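Local structure of protein YSC84 (Saccharomyces cerevisiae, 2A08) at residues T5-Y10 with G25-I30; N38-G43 with I51-Y56. The protein is essential, together with LSB5, for organising the actin cytoskeleton, fluid-phase endocytosis and vesicle trafficking, and is represented here by its SH3 domain. All coordinates share one frame; numbering follows the deposited sequence.

Overall arrangement
Both contacts are antiparallel strand pairings in one small SH3 domain, and their centres lie about 11 Å apart on opposite sides of the middle of the chain. Interaction 1 joins strands 5-8 and 27-30, interaction 2 joins 40-45 and 48-53, and strands 27-30 and 40-45 are neighbours in the sheet. In the core the two meet where Ile30 CD1 packs 3.9 Å from Phe52 CZ. They meet again near the probable peptide-binding surface, where Leu9 N lies 2.8 Å from Tyr56 O, a probable hydrogen bond. Tyr10 and Tyr56, with Trp40 and Pro53 further along, probably form the surface that receives proline-rich ligands, as in other SH3 domains.

Interaction 1: residues T5-Y10 with G25-I30; sequences TAVALY and GDVITI
Ala6 and Ile28 are tied by a reciprocal pair of backbone hydrogen bonds, Ala6 N to Ile28 O at 2.9 Å and Ile28 N to Ala6 O at 2.8 Å. The next bond in the ladder, Ala8 N to Asp26 O, is nearly straight, with 171° at the hydrogen. Gly25 N then reaches Ala8 O at 2.8 Å, from a position tilted 29° out of the carbonyl plane, because the chain has already left regular strand geometry. The positive phi of Gly25 would press a CB against the preceding carbonyl oxygen, and glycine avoids this. Weaker CA-H...O contacts fill in between the bonds: Thr5 CA lies 3.2 Å from Ile28 O, while Ala6 O takes the Ile28 N-H as its hydrogen bond and Val27 CA only as a weak CA-H...O contact.

These two strands belong to the five-stranded SH3 barrel, in which the first strand of the domain lies antiparallel to the strand following the long RT loop. The N-to-C directions of the two short strands differ by 146°, a marked departure from exact antiparallel that reflects the twist and coil of so small a barrel.

Apolar contacts are light. On the inner face the small Ala6 leaves room for Ile30, whose CD1 comes within 4.1 Å of Ala6 CB; Ile28 shares this face and packs on Leu20, Phe22 and Phe52. The outer face carries Thr5, Val7, Val27 and Thr29, beta-branched residues suited to extended backbone. Val7 and Val27 both set CG1 anti to the backbone N; their CG2 methyls, beside the backbone N, come within a loose 4.5 Å, Val7 CG2 to Val27 CG2.

Among the polar side chains, Asp26 turns its OD2 back to the backbone N of Lys23, fastening the turn that leads into strand 27-30.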
ATOM      1  N   THR A   5      -5.490  -6.710   4.367  1.00  8.96           N
ATOM      2  CA  THR A   5      -5.602  -5.262   4.419  1.00  8.20           C
ATOM      3  C   THR A   5      -4.565  -4.750   5.404  1.00  7.75           C
ATOM      4  O   THR A   5      -4.113  -5.465   6.290  1.00  8.35           O
ATOM      5  CB  THR A   5      -7.002  -4.814   4.858  1.00  8.26           C
ATOM      6  OG1 THR A   5      -7.357  -5.468   6.094  1.00  8.37           O
ATOM      7  CG2 THR A   5      -8.081  -5.226   3.818  1.00  8.06           C
ATOM      8  N   ALA A   6      -4.224  -3.479   5.236  1.00  7.79           N
ATOM      9  CA  ALA A   6      -3.182  -2.825   6.002  1.00  9.75           C
ATOM     10  C   ALA A   6      -3.517  -1.370   6.237  1.00  9.85           C
ATOM     11  O   ALA A   6      -4.141  -0.703   5.408  1.00 12.26           O
ATOM     12  CB  ALA A   6      -1.837  -2.940   5.265  1.00 10.61           C
ATOM     13  N   VAL A   7      -3.050  -0.842   7.362  1.00  6.81           N
ATOM     14  CA  VAL A   7      -3.237   0.555   7.697  1.00  9.38           C
ATOM     15  C   VAL A   7      -1.973   1.295   7.349  1.00  8.17           C
ATOM     16  O   VAL A   7      -0.876   0.843   7.671  1.00  8.89           O
ATOM     17  CB  VAL A   7      -3.578   0.765   9.193  1.00  7.76           C
ATOM     18  CG1 VAL A   7      -3.867   2.235   9.465  1.00  7.32           C
ATOM     19  CG2 VAL A   7      -4.766  -0.073   9.553  1.00 10.58           C
ATOM     20  N   ALA A   8      -2.127   2.414   6.640  1.00  9.11           N
ATOM     21  CA  ALA A   8      -0.996   3.273   6.293  1.00  8.61           C
ATOM     22  C   ALA A   8      -0.450   3.966   7.540  1.00 10.09           C
ATOM     23  O   ALA A   8      -1.165   4.639   8.303  1.00  9.66           O
ATOM     24  CB  ALA A   8      -1.412   4.305   5.255  1.00  8.33           C
ATOM     25  N   LEU A   9       0.847   3.807   7.725  1.00  8.66           N
ATOM     26  CA  LEU A   9       1.559   4.429   8.834  1.00  9.41           C
ATOM     27  C   LEU A   9       2.071   5.835   8.467  1.00  9.10           C
ATOM     28  O   LEU A   9       2.369   6.627   9.354  1.00  9.73           O
ATOM     29  CB  LEU A   9       2.745   3.557   9.239  1.00  8.53           C
ATOM     30  CG  LEU A   9       2.403   2.125   9.652  1.00 12.59           C
ATOM     31  CD1 LEU A   9       3.680   1.322   9.846  1.00 15.56           C
ATOM     32  CD2 LEU A   9       1.607   2.123  10.897  1.00 14.13           C
ATOM     33  N   TYR A  10       2.210   6.105   7.171  1.00  9.05           N
ATOM     34  CA  TYR A  10       2.740   7.378   6.642  1.00  9.21           C
ATOM     35  C   TYR A  10       1.986   7.742   5.364  1.00  9.56           C
ATOM     36  O   TYR A  10       1.371   6.884   4.742  1.00 10.36           O
ATOM     37  CB  TYR A  10       4.249   7.260   6.308  1.00  9.80           C
ATOM     38  CG  TYR A  10       5.052   6.621   7.425  1.00  9.69           C
ATOM     39  CD1 TYR A  10       5.395   7.351   8.539  1.00 11.74           C
ATOM     40  CD2 TYR A  10       5.433   5.275   7.362  1.00 14.51           C
ATOM     41  CE1 TYR A  10       6.094   6.767   9.603  1.00 13.66           C
ATOM     42  CE2 TYR A  10       6.127   4.677   8.424  1.00 15.03           C
ATOM     43  CZ  TYR A  10       6.445   5.418   9.529  1.00 16.30           C
ATOM     44  OH  TYR A  10       7.152   4.892  10.605  1.00 25.92           O
ATOM     45  N   GLY A  25      -3.246   6.496   7.821  1.00  8.75           N
ATOM     46  CA  GLY A  25      -4.512   6.074   8.410  1.00 10.67           C
ATOM     47  C   GLY A  25      -5.449   5.456   7.381  1.00 11.43           C
ATOM     48  O   GLY A  25      -6.429   4.823   7.752  1.00 11.83           O
ATOM     49  N   ASP A  26      -5.160   5.622   6.084  1.00  8.75           N
ATOM     50  CA  ASP A  26      -5.963   4.939   5.060  1.00  7.73           C
ATOM     51  C   ASP A  26      -5.822   3.423   5.200  1.00  7.17           C
ATOM     52  O   ASP A  26      -4.777   2.910   5.599  1.00  8.26           O
ATOM     53  CB  ASP A  26      -5.510   5.336   3.643  1.00  9.95           C
ATOM     54  CG  ASP A  26      -5.855   6.750   3.254  1.00  9.28           C
ATOM     55  OD1 ASP A  26      -6.617   7.462   3.961  1.00  9.06           O
ATOM     56  OD2 ASP A  26      -5.399   7.220   2.172  1.00  9.39           O
ATOM     57  N   VAL A  27      -6.891   2.716   4.872  1.00  7.43           N
ATOM     58  CA  VAL A  27      -6.903   1.263   4.869  1.00  7.48           C
ATOM     59  C   VAL A  27      -6.714   0.797   3.419  1.00  7.93           C
ATOM     60  O   VAL A  27      -7.557   1.036   2.560  1.00  9.18           O
ATOM     61  CB  VAL A  27      -8.154   0.690   5.552  1.00  8.16           C
ATOM     62  CG1 VAL A  27      -8.151  -0.793   5.483  1.00  8.05           C
ATOM     63  CG2 VAL A  27      -8.230   1.149   6.995  1.00 10.21           C
ATOM     64  N   ILE A  28      -5.578   0.144   3.179  1.00  8.51           N
ATOM     65  CA  ILE A  28      -5.130  -0.331   1.863  1.00  9.20           C
ATOM     66  C   ILE A  28      -5.488  -1.826   1.749  1.00 11.10           C
ATOM     67  O   ILE A  28      -5.135  -2.616   2.604  1.00  9.94           O
ATOM     68  CB  ILE A  28      -3.601  -0.144   1.718  1.00 10.51           C
ATOM     69  CG1 ILE A  28      -3.149   1.297   2.074  1.00 12.61           C
ATOM     70  CG2 ILE A  28      -3.103  -0.638   0.350  1.00 11.98           C
ATOM     71  CD1 ILE A  28      -3.884   2.400   1.505  1.00 12.40           C
ATOM     72  N   THR A  29      -6.187  -2.185   0.684  1.00 10.37           N
ATOM     73  CA  THR A  29      -6.428  -3.569   0.363  1.00  9.65           C
ATOM     74  C   THR A  29      -5.187  -4.083  -0.348  1.00 11.40           C
ATOM     75  O   THR A  29      -4.751  -3.461  -1.307  1.00 10.21           O
ATOM     76  CB  THR A  29      -7.616  -3.667  -0.566  1.00 11.74           C
ATOM     77  OG1 THR A  29      -8.809  -3.315   0.150  1.00 11.14           O
ATOM     78  CG2 THR A  29      -7.806  -5.077  -1.084  1.00 10.37           C
ATOM     79  N   ILE A  30      -4.598  -5.174   0.125  1.00  9.91           N
ATOM     80  CA  ILE A  30      -3.431  -5.743  -0.494  1.00  8.41           C
ATOM     81  C   ILE A  30      -3.825  -6.683  -1.638  1.00  8.75           C
ATOM     82  O   ILE A  30      -4.475  -7.696  -1.413  1.00 12.23           O
ATOM     83  CB  ILE A  30      -2.589  -6.541   0.522  1.00 10.38           C
ATOM     84  CG1 ILE A  30      -2.221  -5.703   1.764  1.00 11.92           C
ATOM     85  CG2 ILE A  30      -1.386  -7.105  -0.172  1.00 11.53           C
ATOM     86  CD1 ILE A  30      -1.410  -4.527   1.486  1.00 13.07           C
TER

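Interaction 2: residues N38-G43 with I51-Y56; sequences NDWWTG and IFPANY
This is the antiparallel pairing of the SH3 hairpin of strands 40-45 and 48-53, continued into the 3-10 turn at 54-56. Trp41 and Phe52 exchange backbone bonds, Trp41 N to Phe52 O at 2.9 Å and Phe52 N to Trp41 O at 3.0 Å, and Ala54 N adds a third to Asp39 O.

Trp40 lies beside Pro53 on the outer face, with Pro53 CG 4.0 Å from the centroid of the six-membered ring in a CH-pi contact. Proline offers a compact, rigid apolar ring whose CH groups can lie over the indole, and the pair probably contributes to the peptide-binding surface. Ile51 CD1 supports the same indole at CE3.

From the 3-10 segment, Ala54 directs its CB at strand 40-43 and over the centre of the Trp41 indole, 3.2 Å above its plane, a tight contact that suits a bare methyl. Phe52 CG stands between its own N and carbonyl carbon (chi1 62°), which brings the ring to Trp41 CB in an off-centre CH-pi contact and its edge to the N of Gly43, which has no CB to collide with Phe52 CE2.

Trp41 NE1 is hydrogen-bonded to Ser34 OG, while Trp41 packs against strand 57-59 and Phe52 against Val57 and strand 27-30.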
ATOM      1  N   ASN A  38      11.244  -4.625   2.516  1.00 11.10           N
ATOM      2  CA  ASN A  38      12.110  -3.863   1.632  1.00 11.80           C
ATOM      3  C   ASN A  38      11.598  -3.865   0.210  1.00 12.85           C
ATOM      4  O   ASN A  38      12.258  -3.340  -0.690  1.00 15.85           O
ATOM      5  CB  ASN A  38      13.542  -4.410   1.693  1.00 13.96           C
ATOM      6  CG  ASN A  38      14.039  -4.576   3.140  1.00 19.46           C
ATOM      7  OD1 ASN A  38      13.832  -3.697   3.989  1.00 24.37           O
ATOM      8  ND2 ASN A  38      14.656  -5.721   3.434  1.00 23.99           N
ATOM      9  N   ASP A  39      10.436  -4.474   0.002  1.00  9.62           N
ATOM     10  CA  ASP A  39       9.872  -4.635  -1.317  1.00 10.51           C
ATOM     11  C   ASP A  39       8.764  -3.636  -1.623  1.00 10.95           C
ATOM     12  O   ASP A  39       8.296  -2.910  -0.748  1.00  9.67           O
ATOM     13  CB  ASP A  39       9.327  -6.059  -1.503  1.00  9.40           C
ATOM     14  CG  ASP A  39      10.404  -7.110  -1.630  1.00 11.05           C
ATOM     15  OD1 ASP A  39      11.547  -6.819  -2.086  1.00 12.13           O
ATOM     16  OD2 ASP A  39      10.156  -8.291  -1.332  1.00 12.34           O
ATOM     17  N   TRP A  40       8.313  -3.667  -2.868  1.00  9.56           N
ATOM     18  CA  TRP A  40       7.177  -2.874  -3.320  1.00 10.83           C
ATOM     19  C   TRP A  40       5.973  -3.774  -3.405  1.00 10.04           C
ATOM     20  O   TRP A  40       5.990  -4.700  -4.174  1.00 11.35           O
ATOM     21  CB  TRP A  40       7.497  -2.225  -4.686  1.00  9.38           C
ATOM     22  CG  TRP A  40       8.483  -1.089  -4.476  1.00  9.09           C
ATOM     23  CD1 TRP A  40       9.835  -1.206  -4.306  1.00 11.47           C
ATOM     24  CD2 TRP A  40       8.189   0.306  -4.327  1.00  8.75           C
ATOM     25  NE1 TRP A  40      10.399   0.025  -4.075  1.00 11.94           N
ATOM     26  CE2 TRP A  40       9.417   0.976  -4.094  1.00  9.14           C
ATOM     27  CE3 TRP A  40       7.031   1.079  -4.430  1.00 10.36           C
ATOM     28  CZ2 TRP A  40       9.494   2.360  -3.921  1.00 10.08           C
ATOM     29  CZ3 TRP A  40       7.139   2.473  -4.292  1.00  9.26           C
ATOM     30  CH2 TRP A  40       8.349   3.072  -4.024  1.00  9.62           C
ATOM     31  N   TRP A  41       4.922  -3.458  -2.656  1.00 10.91           N
ATOM     32  CA  TRP A  41       3.710  -4.259  -2.617  1.00 10.12           C
ATOM     33  C   TRP A  41       2.655  -3.623  -3.505  1.00 10.69           C
ATOM     34  O   TRP A  41       2.825  -2.472  -3.879  1.00 10.96           O
ATOM     35  CB  TRP A  41       3.227  -4.360  -1.168  1.00  8.52           C
ATOM     36  CG  TRP A  41       4.110  -5.237  -0.275  1.00  9.44           C
ATOM     37  CD1 TRP A  41       5.208  -5.950  -0.625  1.00  9.46           C
ATOM     38  CD2 TRP A  41       3.897  -5.475   1.106  1.00  9.44           C
ATOM     39  NE1 TRP A  41       5.694  -6.643   0.468  1.00  9.18           N
ATOM     40  CE2 TRP A  41       4.910  -6.348   1.547  1.00  9.48           C
ATOM     41  CE3 TRP A  41       2.970  -5.020   2.036  1.00 10.96           C
ATOM     42  CZ2 TRP A  41       5.002  -6.772   2.865  1.00  9.00           C
ATOM     43  CZ3 TRP A  41       3.070  -5.467   3.348  1.00  9.42           C
ATOM     44  CH2 TRP A  41       4.084  -6.307   3.746  1.00  9.30           C
ATOM     45  N   THR A  42       1.572  -4.338  -3.781  1.00 10.12           N
ATOM     46  CA  THR A  42       0.514  -3.866  -4.671  1.00 10.30           C
ATOM     47  C   THR A  42      -0.801  -3.751  -3.930  1.00 10.46           C
ATOM     48  O   THR A  42      -1.265  -4.707  -3.329  1.00 10.68           O
ATOM     49  CB  THR A  42       0.428  -4.794  -5.830  1.00 12.77           C
ATOM     50  OG1 THR A  42       1.736  -4.835  -6.442  1.00 15.46           O
ATOM     51  CG2 THR A  42      -0.500  -4.242  -6.920  1.00 12.50           C
ATOM     52  N   GLY A  43      -1.424  -2.574  -3.995  1.00  9.26           N
ATOM     53  CA  GLY A  43      -2.652  -2.332  -3.254  1.00  9.12           C
ATOM     54  C   GLY A  43      -3.674  -1.491  -3.953  1.00  8.83           C
ATOM     55  O   GLY A  43      -3.494  -1.020  -5.079  1.00  9.63           O
ATOM     56  N   ILE A  51       1.504   0.419  -6.798  1.00  9.47           N
ATOM     57  CA  ILE A  51       2.546  -0.095  -5.923  1.00  9.39           C
ATOM     58  C   ILE A  51       2.953   0.934  -4.878  1.00  9.21           C
ATOM     59  O   ILE A  51       2.749   2.151  -5.077  1.00  8.59           O
ATOM     60  CB  ILE A  51       3.807  -0.598  -6.733  1.00  9.63           C
ATOM     61  CG1 ILE A  51       4.573   0.545  -7.447  1.00  9.07           C
ATOM     62  CG2 ILE A  51       3.418  -1.721  -7.678  1.00 10.63           C
ATOM     63  CD1 ILE A  51       5.980   0.108  -7.840  1.00  9.76           C
ATOM     64  N   PHE A  52       3.494   0.450  -3.767  1.00  9.39           N
ATOM     65  CA  PHE A  52       3.953   1.298  -2.665  1.00  8.19           C
ATOM     66  C   PHE A  52       4.991   0.575  -1.834  1.00  9.32           C
ATOM     67  O   PHE A  52       5.095  -0.656  -1.898  1.00 10.35           O
ATOM     68  CB  PHE A  52       2.763   1.686  -1.777  1.00 11.11           C
ATOM     69  CG  PHE A  52       2.090   0.499  -1.129  1.00  9.22           C
ATOM     70  CD1 PHE A  52       2.491   0.075   0.133  1.00  9.83           C
ATOM     71  CD2 PHE A  52       1.089  -0.215  -1.768  1.00 11.82           C
ATOM     72  CE1 PHE A  52       1.916  -1.040   0.732  1.00 10.40           C
ATOM     73  CE2 PHE A  52       0.528  -1.344  -1.164  1.00 11.47           C
ATOM     74  CZ  PHE A  52       0.935  -1.738   0.082  1.00 12.04           C
ATOM     75  N   PRO A  53       5.790   1.295  -1.052  1.00  8.36           N
ATOM     76  CA  PRO A  53       6.787   0.618  -0.225  1.00  9.43           C
ATOM     77  C   PRO A  53       6.152  -0.125   0.963  1.00 10.03           C
ATOM     78  O   PRO A  53       5.380   0.466   1.725  1.00  9.77           O
ATOM     79  CB  PRO A  53       7.735   1.744   0.215  1.00 10.95           C
ATOM     80  CG  PRO A  53       7.219   2.951  -0.468  1.00 10.62           C
ATOM     81  CD  PRO A  53       5.852   2.760  -0.899  1.00 11.11           C
ATOM     82  N   ALA A  54       6.534  -1.392   1.126  1.00  9.65           N
ATOM     83  CA  ALA A  54       5.907  -2.260   2.141  1.00  8.69           C
ATOM     84  C   ALA A  54       5.966  -1.694   3.554  1.00 10.17           C
ATOM     85  O   ALA A  54       5.017  -1.867   4.312  1.00  9.84           O
ATOM     86  CB  ALA A  54       6.584  -3.602   2.142  1.00  9.40           C
ATOM     87  N   ASN A  55       7.076  -1.062   3.934  1.00  9.79           N
ATOM     88  CA  ASN A  55       7.249  -0.545   5.276  1.00  7.88           C
ATOM     89  C   ASN A  55       6.385   0.678   5.619  1.00  7.03           C
ATOM     90  O   ASN A  55       6.402   1.148   6.744  1.00  9.68           O
ATOM     91  CB  ASN A  55       8.706  -0.258   5.532  1.00  7.46           C
ATOM     92  CG  ASN A  55       9.255   0.885   4.671  1.00 11.19           C
ATOM     93  OD1 ASN A  55       8.976   0.970   3.481  1.00 12.12           O
ATOM     94  ND2 ASN A  55      10.106   1.689   5.276  1.00 17.53           N
ATOM     95  N   TYR A  56       5.610   1.166   4.655  1.00  8.05           N
ATOM     96  CA  TYR A  56       4.707   2.296   4.908  1.00  8.44           C
ATOM     97  C   TYR A  56       3.365   1.869   5.499  1.00 10.09           C
ATOM     98  O   TYR A  56       2.539   2.736   5.824  1.00  9.08           O
ATOM     99  CB  TYR A  56       4.435   3.108   3.652  1.00  7.70           C
ATOM    100  CG  TYR A  56       5.498   4.110   3.229  1.00  7.32           C
ATOM    101  CD1 TYR A  56       6.815   3.719   3.101  1.00  9.62           C
ATOM    102  CD2 TYR A  56       5.158   5.414   2.906  1.00  8.36           C
ATOM    103  CE1 TYR A  56       7.781   4.628   2.670  1.00  7.31           C
ATOM    104  CE2 TYR A  56       6.093   6.323   2.493  1.00  7.51           C
ATOM    105  CZ  TYR A  56       7.426   5.930   2.347  1.00  7.94           C
ATOM    106  OH  TYR A  56       8.377   6.859   1.881  1.00  6.59           O
TER